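Local coordinates for protein DNA gyrase, B subunit, truncated (Myxococcus xanthus, PDB 3CWV) that probably couples ATP binding and hydrolysis to the breakage, passage and rejoining of double-stranded DNA, as the B subunit of a type II topoisomerase, at residues 38-43 with 258-263; 230-235 with 330-335; 311-316 with 323-328. One frame throughout, in Å; residues are numbered along the deposited sequence.

Contact 1 of 3, residues 38-43 with 258-263; sequences LLDVAY and NAVRTV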
loop_
_atom_site.group_PDB
_atom_site.type_symbol
_atom_site.label_atom_id
_atom_site.label_comp_id
_atom_site.label_asym_id
_atom_site.label_seq_id
_atom_site.Cartn_x
_atom_site.Cartn_y
_atom_site.Cartn_z
ATOM N N LEU A 38 -7.762 -4.622 -5.019
ATOM C CA LEU A 38 -6.840 -5.667 -5.548
ATOM C C LEU A 38 -5.373 -5.434 -5.172
ATOM O O LEU A 38 -4.685 -6.345 -4.687
ATOM C CB LEU A 38 -6.981 -5.836 -7.068
ATOM C CG LEU A 38 -7.972 -6.866 -7.585
ATOM C CD1 LEU A 38 -8.032 -6.752 -9.104
ATOM C CD2 LEU A 38 -7.557 -8.326 -7.174
ATOM N N LEU A 39 -4.856 -4.245 -5.444
ATOM C CA LEU A 39 -3.503 -3.874 -5.005
ATOM C C LEU A 39 -3.263 -4.079 -3.499
ATOM O O LEU A 39 -2.172 -4.522 -3.092
ATOM C CB LEU A 39 -3.192 -2.402 -5.387
ATOM C CG LEU A 39 -3.070 -2.222 -6.912
ATOM C CD1 LEU A 39 -3.022 -0.720 -7.277
ATOM C CD2 LEU A 39 -1.844 -2.930 -7.420
ATOM N N ASP A 40 -4.275 -3.781 -2.674
ATOM C CA ASP A 40 -4.160 -4.001 -1.220
ATOM C C ASP A 40 -4.000 -5.507 -0.869
ATOM O O ASP A 40 -3.304 -5.867 0.100
ATOM C CB ASP A 40 -5.363 -3.442 -0.469
ATOM C CG ASP A 40 -5.392 -1.888 -0.396
ATOM O OD1 ASP A 40 -4.396 -1.210 -0.726
ATOM O OD2 ASP A 40 -6.458 -1.360 0.003
ATOM N N VAL A 41 -4.691 -6.371 -1.614
ATOM C CA VAL A 41 -4.503 -7.826 -1.479
ATOM C C VAL A 41 -3.032 -8.222 -1.702
ATOM O O VAL A 41 -2.437 -8.966 -0.899
ATOM C CB VAL A 41 -5.381 -8.640 -2.479
ATOM C CG1 VAL A 41 -5.057 -10.138 -2.345
ATOM C CG2 VAL A 41 -6.847 -8.441 -2.206
ATOM N N ALA A 42 -2.452 -7.720 -2.793
ATOM C CA ALA A 42 -1.056 -7.991 -3.152
ATOM C C ALA A 42 -0.108 -7.415 -2.095
ATOM O O ALA A 42 0.855 -8.066 -1.703
ATOM C CB ALA A 42 -0.736 -7.394 -4.561
ATOM N N TYR A 43 -0.409 -6.216 -1.598
ATOM C CA TYR A 43 0.375 -5.622 -0.515
ATOM C C TYR A 43 0.418 -6.519 0.725
ATOM O O TYR A 43 1.466 -6.666 1.336
ATOM C CB TYR A 43 -0.166 -4.261 -0.062
ATOM C CG TYR A 43 0.565 -3.805 1.163
ATOM C CD1 TYR A 43 1.868 -3.308 1.071
ATOM C CD2 TYR A 43 -0.004 -3.944 2.423
ATOM C CE1 TYR A 43 2.559 -2.918 2.211
ATOM C CE2 TYR A 43 0.668 -3.574 3.559
ATOM C CZ TYR A 43 1.949 -3.058 3.446
ATOM O OH TYR A 43 2.607 -2.688 4.576
ATOM N N ASN A 258 -0.219 0.169 6.922
ATOM C CA ASN A 258 -0.394 -0.848 5.882
ATOM C C ASN A 258 -0.638 -0.274 4.481
ATOM O O ASN A 258 -1.587 -0.685 3.772
ATOM C CB ASN A 258 -1.490 -1.862 6.250
ATOM C CG ASN A 258 -1.027 -2.857 7.301
ATOM O OD1 ASN A 258 0.124 -2.845 7.698
ATOM N ND2 ASN A 258 -1.924 -3.718 7.754
ATOM N N ALA A 259 0.218 0.664 4.092
ATOM C CA ALA A 259 0.249 1.139 2.700
ATOM C C ALA A 259 -1.019 1.866 2.266
ATOM O O ALA A 259 -1.193 2.144 1.077
ATOM C CB ALA A 259 0.582 -0.016 1.704
ATOM N N VAL A 260 -1.903 2.163 3.217
ATOM C CA VAL A 260 -2.978 3.122 2.962
ATOM C C VAL A 260 -2.703 4.428 3.715
ATOM O O VAL A 260 -2.261 4.431 4.878
ATOM C CB VAL A 260 -4.380 2.582 3.321
ATOM C CG1 VAL A 260 -4.746 1.374 2.418
ATOM C CG2 VAL A 260 -4.470 2.219 4.793
ATOM N N ARG A 261 -2.964 5.547 3.059
ATOM C CA ARG A 261 -2.468 6.794 3.603
ATOM C C ARG A 261 -3.279 7.199 4.817
ATOM O O ARG A 261 -4.480 6.929 4.903
ATOM C CB ARG A 261 -2.432 7.906 2.540
ATOM C CG ARG A 261 -1.028 8.503 2.473
ATOM C CD ARG A 261 -0.909 9.556 1.480
ATOM N NE ARG A 261 -0.926 10.862 2.105
ATOM C CZ ARG A 261 -0.953 11.983 1.402
ATOM N NH1 ARG A 261 -0.956 11.907 0.078
ATOM N NH2 ARG A 261 -0.976 13.160 2.010
ATOM N N THR A 262 -2.594 7.799 5.781
ATOM C CA THR A 262 -3.244 8.397 6.933
ATOM C C THR A 262 -3.048 9.889 6.751
ATOM O O THR A 262 -2.060 10.453 7.240
ATOM C CB THR A 262 -2.602 7.894 8.266
ATOM O OG1 THR A 262 -1.172 7.902 8.141
ATOM C CG2 THR A 262 -3.034 6.440 8.594
ATOM N N VAL A 263 -3.983 10.538 6.043
ATOM C CA VAL A 263 -3.824 11.964 5.725
ATOM C C VAL A 263 -3.788 12.908 6.929
ATOM O O VAL A 263 -3.352 14.052 6.782
ATOM C CB VAL A 263 -4.853 12.492 4.671
ATOM C CG1 VAL A 263 -4.744 11.716 3.370
ATOM C CG2 VAL A 263 -6.294 12.427 5.214
HETATM O O HOH W 1 -2.662 -1.636 1.362
#
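The chi1 of Tyr43 (172°) sets CG opposite the backbone N and carries the phenol off helix 28-47 toward Ala259. One turn earlier, Asp40 has CG beside the backbone N, and its carboxylate reaches the neighbourhood of Val260. The ring of Tyr43 makes the main contact. Ala259 CB sits over the centre of one face, 3.5 Å from the ring centroid and 12° off the normal, a close CH-pi contact. Asn258 meets the CE2 side of the ring obliquely, with its backbone C 3.7 Å from Tyr43 CE2. Its amide plane is turned 51° from the ring. Asn258 OD1 is bonded to the backbone N of Gly308, so the amide is held by its own domain. Asn258 and Ala259 both have positive phi and form the tight turn between strands 252-257 and 260-261 of the transducer, the domain with the ribosomal S5-like fold. Helix 28-47 belongs to the GHKL-type ATPase domain, so this is an interdomain contact. Leu181 and Leu184 of helix 171-184 extend the apolar patch, touching Tyr43 and Ala259 respectively. With an alanine at Tyr43 the methyl of Ala259 would probably lose its aromatic face, leaving a gap between helix and turn. Beside the ring the chemistry turns polar. A water donates to Asn258 O at 2.8 Å and, more weakly, to Asp40 OD1 at 2.7 Å. It bridges the two segments where no direct hydrogen bond does. Val260 CG1 lies 4.0 Å from Asp40 OD2, the two side chains crossing at about a right angle.

Contact 2 of 3, residues 230-235 with 330-335; sequences FDFTWD and EAIRKQ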
loop_
_atom_site.group_PDB
_atom_site.type_symbol
_atom_site.label_atom_id
_atom_site.label_comp_id
_atom_site.label_asym_id
_atom_site.label_seq_id
_atom_site.Cartn_x
_atom_site.Cartn_y
_atom_site.Cartn_z
ATOM N N PHE A 230 15.178 5.049 8.752
ATOM C CA PHE A 230 15.028 4.107 9.864
ATOM C C PHE A 230 14.127 2.969 9.426
ATOM O O PHE A 230 13.244 3.156 8.579
ATOM C CB PHE A 230 14.426 4.800 11.088
ATOM C CG PHE A 230 15.238 5.952 11.588
ATOM C CD1 PHE A 230 16.433 5.730 12.269
ATOM C CD2 PHE A 230 14.812 7.253 11.387
ATOM C CE1 PHE A 230 17.186 6.790 12.737
ATOM C CE2 PHE A 230 15.568 8.317 11.853
ATOM C CZ PHE A 230 16.755 8.082 12.525
ATOM N N ASP A 231 14.384 1.775 9.949
ATOM C CA ASP A 231 13.537 0.634 9.677
ATOM C C ASP A 231 13.677 -0.246 10.900
ATOM O O ASP A 231 14.760 -0.775 11.143
ATOM C CB ASP A 231 14.040 -0.132 8.442
ATOM C CG ASP A 231 13.199 -1.368 8.116
ATOM O OD1 ASP A 231 12.141 -1.634 8.761
ATOM O OD2 ASP A 231 13.609 -2.099 7.185
ATOM N N PHE A 232 12.604 -0.388 11.672
ATOM C CA PHE A 232 12.652 -1.247 12.860
ATOM C C PHE A 232 11.284 -1.831 13.180
ATOM O O PHE A 232 10.283 -1.422 12.599
ATOM C CB PHE A 232 13.200 -0.475 14.068
ATOM C CG PHE A 232 12.303 0.642 14.545
ATOM C CD1 PHE A 232 11.492 0.467 15.659
ATOM C CD2 PHE A 232 12.287 1.862 13.900
ATOM C CE1 PHE A 232 10.662 1.482 16.089
ATOM C CE2 PHE A 232 11.473 2.884 14.338
ATOM C CZ PHE A 232 10.656 2.690 15.432
ATOM N N THR A 233 11.250 -2.788 14.103
ATOM C CA THR A 233 10.011 -3.466 14.478
ATOM C C THR A 233 9.777 -3.312 15.984
ATOM O O THR A 233 10.713 -3.411 16.793
ATOM C CB THR A 233 10.036 -4.934 14.039
ATOM O OG1 THR A 233 10.131 -4.992 12.608
ATOM C CG2 THR A 233 8.766 -5.676 14.462
ATOM N N TRP A 234 8.539 -3.005 16.344
ATOM C CA TRP A 234 8.141 -2.899 17.744
ATOM C C TRP A 234 6.838 -3.626 17.916
ATOM O O TRP A 234 5.869 -3.350 17.196
ATOM C CB TRP A 234 7.948 -1.449 18.171
ATOM C CG TRP A 234 7.344 -1.319 19.543
ATOM C CD1 TRP A 234 7.992 -1.483 20.747
ATOM C CD2 TRP A 234 5.988 -0.967 19.865
ATOM N NE1 TRP A 234 7.116 -1.280 21.786
ATOM C CE2 TRP A 234 5.883 -0.956 21.279
ATOM C CE3 TRP A 234 4.852 -0.669 19.099
ATOM C CZ2 TRP A 234 4.678 -0.655 21.945
ATOM C CZ3 TRP A 234 3.653 -0.362 19.762
ATOM C CH2 TRP A 234 3.580 -0.353 21.171
ATOM N N ASP A 235 6.818 -4.575 18.855
ATOM C CA ASP A 235 5.625 -5.328 19.145
ATOM C C ASP A 235 4.939 -5.844 17.873
ATOM O O ASP A 235 3.725 -5.737 17.752
ATOM C CB ASP A 235 4.634 -4.469 19.956
ATOM C CG ASP A 235 3.776 -5.303 20.856
ATOM O OD1 ASP A 235 4.322 -6.283 21.425
ATOM O OD2 ASP A 235 2.569 -5.008 20.985
ATOM N N GLU A 330 5.280 6.585 21.823
ATOM C CA GLU A 330 6.401 6.575 22.761
ATOM C C GLU A 330 7.447 5.540 22.400
ATOM O O GLU A 330 8.629 5.801 22.561
ATOM C CB GLU A 330 5.938 6.385 24.203
ATOM C CG GLU A 330 5.854 7.693 24.960
ATOM C CD GLU A 330 7.175 8.457 24.931
ATOM O OE1 GLU A 330 7.169 9.619 24.481
ATOM O OE2 GLU A 330 8.211 7.890 25.342
ATOM N N ALA A 331 7.016 4.374 21.923
ATOM C CA ALA A 331 7.948 3.331 21.443
ATOM C C ALA A 331 8.847 3.811 20.314
ATOM O O ALA A 331 10.040 3.492 20.301
ATOM C CB ALA A 331 7.202 2.113 20.991
ATOM N N ILE A 332 8.260 4.539 19.357
ATOM C CA ILE A 332 8.998 5.147 18.236
ATOM C C ILE A 332 9.919 6.257 18.730
ATOM O O ILE A 332 11.089 6.292 18.346
ATOM C CB ILE A 332 8.039 5.740 17.184
ATOM C CG1 ILE A 332 7.234 4.626 16.495
ATOM C CG2 ILE A 332 8.785 6.588 16.131
ATOM C CD1 ILE A 332 6.194 5.179 15.549
ATOM N N ARG A 333 9.397 7.147 19.579
ATOM C CA ARG A 333 10.196 8.246 20.106
ATOM C C ARG A 333 11.416 7.743 20.864
ATOM O O ARG A 333 12.519 8.243 20.643
ATOM C CB ARG A 333 9.388 9.215 20.978
ATOM C CG ARG A 333 10.148 10.542 21.255
ATOM C CD ARG A 333 9.681 11.250 22.530
ATOM N NE ARG A 333 9.779 10.358 23.681
ATOM C CZ ARG A 333 10.917 10.010 24.280
ATOM N NH1 ARG A 333 10.891 9.173 25.304
ATOM N NH2 ARG A 333 12.086 10.484 23.855
ATOM N N LYS A 334 11.225 6.732 21.712
ATOM C CA LYS A 334 12.326 6.134 22.460
ATOM C C LYS A 334 13.358 5.466 21.573
ATOM O O LYS A 334 14.559 5.558 21.841
ATOM C CB LYS A 334 11.818 5.127 23.500
ATOM C CG LYS A 334 11.231 5.786 24.728
ATOM C CD LYS A 334 10.402 4.814 25.562
ATOM C CE LYS A 334 9.661 5.563 26.664
ATOM N NZ LYS A 334 9.063 4.612 27.629
ATOM N N GLN A 335 12.900 4.778 20.534
ATOM C CA GLN A 335 13.808 4.159 19.582
ATOM C C GLN A 335 14.594 5.209 18.796
ATOM O O GLN A 335 15.800 5.058 18.583
ATOM C CB GLN A 335 13.033 3.279 18.590
ATOM C CG GLN A 335 13.905 2.546 17.557
ATOM C CD GLN A 335 14.506 1.270 18.103
ATOM O OE1 GLN A 335 14.203 0.862 19.224
ATOM N NE2 GLN A 335 15.342 0.618 17.302
#
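The contact belongs to the S5-like transducer domain, where helix 328-345 packs on an edge strand, 228-234, of the five-stranded sheet. Phe232 and Trp234 point toward the helix and meet it one turn apart. The axes of segments 230-234 and 330-335 approach to 9.8 Å, with 134° between their N-to-C directions. Phe232 has CG between the backbone N and the carbonyl carbon (chi1 66°). This lays one ring face against Gln335, whose CG stands 3.6 Å from the ring centroid in a CH-pi contact. The Gln335 chain bends at chi2. The two side chains run past each other in opposite directions, and the amide plane ends 16° from the ring plane. Ile332 comes to the edge of the same ring, near its plane, CG1 being 4.1 Å from Phe232 CZ. Leu336 also touches Phe232 from the helix. On the helix surface turned from the strand, Arg333 grips Glu330 side-on, with NE 2.8 Å from OE1 and NH1 3.0 Å from OE2. The Trp234 indole is filled on both faces. Asp235 CB lies over one. Over the other, Ala331 CB stands 3.4 Å from the centroid of the five-membered ring, nearest to Trp234 CE2.

Contact 3 of 3, residues 311-316 with 323-328; sequences RQMAFA and LAIPGL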
loop_
_atom_site.group_PDB
_atom_site.type_symbol
_atom_site.label_atom_id
_atom_site.label_comp_id
_atom_site.label_asym_id
_atom_site.label_seq_id
_atom_site.Cartn_x
_atom_site.Cartn_y
_atom_site.Cartn_z
ATOM N N ARG A 311 -5.587 -6.342 12.119
ATOM C CA ARG A 311 -6.329 -6.226 13.381
ATOM C C ARG A 311 -5.666 -5.274 14.372
ATOM O O ARG A 311 -6.346 -4.679 15.211
ATOM C CB ARG A 311 -6.472 -7.596 14.050
ATOM C CG ARG A 311 -5.133 -8.219 14.483
ATOM C CD ARG A 311 -5.308 -9.341 15.500
ATOM N NE ARG A 311 -5.988 -8.879 16.717
ATOM C CZ ARG A 311 -5.424 -8.129 17.667
ATOM N NH1 ARG A 311 -4.156 -7.738 17.562
ATOM N NH2 ARG A 311 -6.131 -7.767 18.733
ATOM N N GLN A 312 -4.340 -5.154 14.273
ATOM C CA GLN A 312 -3.546 -4.272 15.135
ATOM C C GLN A 312 -3.559 -2.803 14.716
ATOM O O GLN A 312 -3.126 -1.952 15.477
ATOM C CB GLN A 312 -2.084 -4.757 15.207
ATOM C CG GLN A 312 -1.843 -5.959 16.152
ATOM C CD GLN A 312 -0.358 -6.288 16.343
ATOM O OE1 GLN A 312 0.443 -5.433 16.733
ATOM N NE2 GLN A 312 0.004 -7.538 16.098
ATOM N N MET A 313 -4.018 -2.509 13.504
ATOM C CA MET A 313 -4.111 -1.123 13.011
ATOM C C MET A 313 -5.349 -0.469 13.608
ATOM O O MET A 313 -6.469 -0.882 13.315
ATOM C CB MET A 313 -4.216 -1.084 11.492
ATOM C CG MET A 313 -3.008 -1.639 10.678
ATOM S SD MET A 313 -1.444 -0.757 10.944
ATOM C CE MET A 313 -0.647 -1.975 11.996
ATOM N N ALA A 314 -5.158 0.526 14.467
ATOM C CA ALA A 314 -6.274 1.163 15.173
ATOM C C ALA A 314 -6.221 2.646 14.895
ATOM O O ALA A 314 -5.147 3.246 14.872
ATOM C CB ALA A 314 -6.204 0.899 16.678
ATOM N N PHE A 315 -7.388 3.238 14.685
ATOM C CA PHE A 315 -7.489 4.612 14.229
ATOM C C PHE A 315 -8.318 5.396 15.243
ATOM O O PHE A 315 -8.995 4.804 16.095
ATOM C CB PHE A 315 -8.133 4.627 12.835
ATOM C CG PHE A 315 -7.315 3.908 11.783
ATOM C CD1 PHE A 315 -6.319 4.583 11.085
ATOM C CD2 PHE A 315 -7.516 2.555 11.526
ATOM C CE1 PHE A 315 -5.537 3.933 10.119
ATOM C CE2 PHE A 315 -6.737 1.877 10.560
ATOM C CZ PHE A 315 -5.744 2.573 9.856
ATOM N N ALA A 316 -8.237 6.720 15.189
ATOM C CA ALA A 316 -8.968 7.564 16.125
ATOM C C ALA A 316 -10.473 7.560 15.839
ATOM O O ALA A 316 -11.289 7.933 16.692
ATOM C CB ALA A 316 -8.439 8.988 16.069
ATOM N N LEU A 323 -3.988 7.587 12.775
ATOM C CA LEU A 323 -3.598 6.360 13.483
ATOM C C LEU A 323 -3.486 6.565 15.008
ATOM O O LEU A 323 -2.893 7.533 15.458
ATOM C CB LEU A 323 -2.256 5.886 12.922
ATOM C CG LEU A 323 -1.811 4.483 13.340
ATOM C CD1 LEU A 323 -2.622 3.443 12.570
ATOM C CD2 LEU A 323 -0.318 4.348 13.063
ATOM N N ALA A 324 -4.046 5.644 15.793
ATOM C CA ALA A 324 -4.007 5.740 17.237
ATOM C C ALA A 324 -3.789 4.345 17.802
ATOM O O ALA A 324 -4.751 3.615 18.070
ATOM C CB ALA A 324 -5.316 6.370 17.780
ATOM N N ILE A 325 -2.523 3.946 17.906
ATOM C CA ILE A 325 -2.139 2.654 18.515
ATOM C C ILE A 325 -1.472 2.940 19.857
ATOM O O ILE A 325 -0.440 3.591 19.906
ATOM C CB ILE A 325 -1.188 1.870 17.610
ATOM C CG1 ILE A 325 -1.921 1.441 16.320
ATOM C CG2 ILE A 325 -0.620 0.643 18.343
ATOM C CD1 ILE A 325 -1.018 0.849 15.223
ATOM N N PRO A 326 -2.069 2.474 20.960
ATOM C CA PRO A 326 -1.554 2.834 22.288
ATOM C C PRO A 326 -0.107 2.406 22.408
ATOM O O PRO A 326 0.210 1.291 22.008
ATOM C CB PRO A 326 -2.415 1.985 23.231
ATOM C CG PRO A 326 -3.686 1.706 22.432
ATOM C CD PRO A 326 -3.240 1.576 21.029
ATOM N N GLY A 327 0.760 3.278 22.941
ATOM C CA GLY A 327 2.167 2.929 23.164
ATOM C C GLY A 327 3.073 3.159 21.955
ATOM O O GLY A 327 4.290 3.303 22.112
ATOM N N LEU A 328 2.491 3.201 20.747
ATOM C CA LEU A 328 3.290 3.317 19.515
ATOM C C LEU A 328 4.118 4.608 19.454
ATOM O O LEU A 328 5.292 4.577 19.118
ATOM C CB LEU A 328 2.412 3.230 18.233
ATOM C CG LEU A 328 3.218 3.326 16.918
ATOM C CD1 LEU A 328 4.252 2.216 16.846
ATOM C CD2 LEU A 328 2.323 3.258 15.667
#
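Phe315 and Leu323 face each other across a short backbone bridge, and their side chains cross obliquely. Both CB atoms start away from the other segment, but the ends come back together. In Leu323 a chi1 of -169° turns CG to the far side from the backbone N, and this swings CD1 under the ring of Phe315. Leu323 CD1 lies over one face of Phe315, 4.3 Å from the ring centroid, and is shifted toward Phe315 CE1, 3.8 Å away. Leu323 CD1 also packs 3.4 Å from Ala314 O. The one hydrogen bond between the segments runs from Ala324 N to Ala314 O at 2.8 Å. The bond is nearly straight at the hydrogen (168°), though the donor is tilted 27° from the carbonyl plane. With the backbone bond between Ala316 and Leu322, it frames Phe315 and Leu323 as a non-hydrogen-bonded antiparallel pair. The pair closes the base of a loop that carries Lys320 and probably corresponds to the QTK loop of GyrB proteins. In relatives that loop reaches from the transducer to the nucleotide. Phe315 touches Lys320, so the ring lies against the loop it helps to close. At the loop end, Ala324 CB lies 3.9 Å from Ala316 N. Beyond the bridge Ile325 packs its end on the backbone of 311-316. Ile325 CD1 is 3.5 Å from Gln312 O, and Ile325 CG1 is 3.8 Å from Ala314 N. Met313 CE approaches Ile325 CD1 more loosely, and Leu237 touches Gln312, Met313 and Ile325. Gly327 is the N-cap residue of helix 328-345, where a side chain would be jammed against the preceding carbonyl O.

All three are surface contacts, each with a single buried residue among those that touch. The centre of contact 1 lies about 3 Å from the centre of the chain, where two domains meet; those of contacts 2 and 3 lie about 20 and 17 Å from it, within the transducer. Contacts 1 and 2 reach opposite outer strands of the same sheet and do not touch. Contact 3 touches both: Met313 packs on Asn258 and Phe315 on Thr262, while Trp234 rests on Gly327 and Leu328. It leads into the helix used by contact 2. Each has a CH-pi contact, but contact 1 adds a water bridge, contact 3 a backbone hydrogen bond, and contact 2 no polar link.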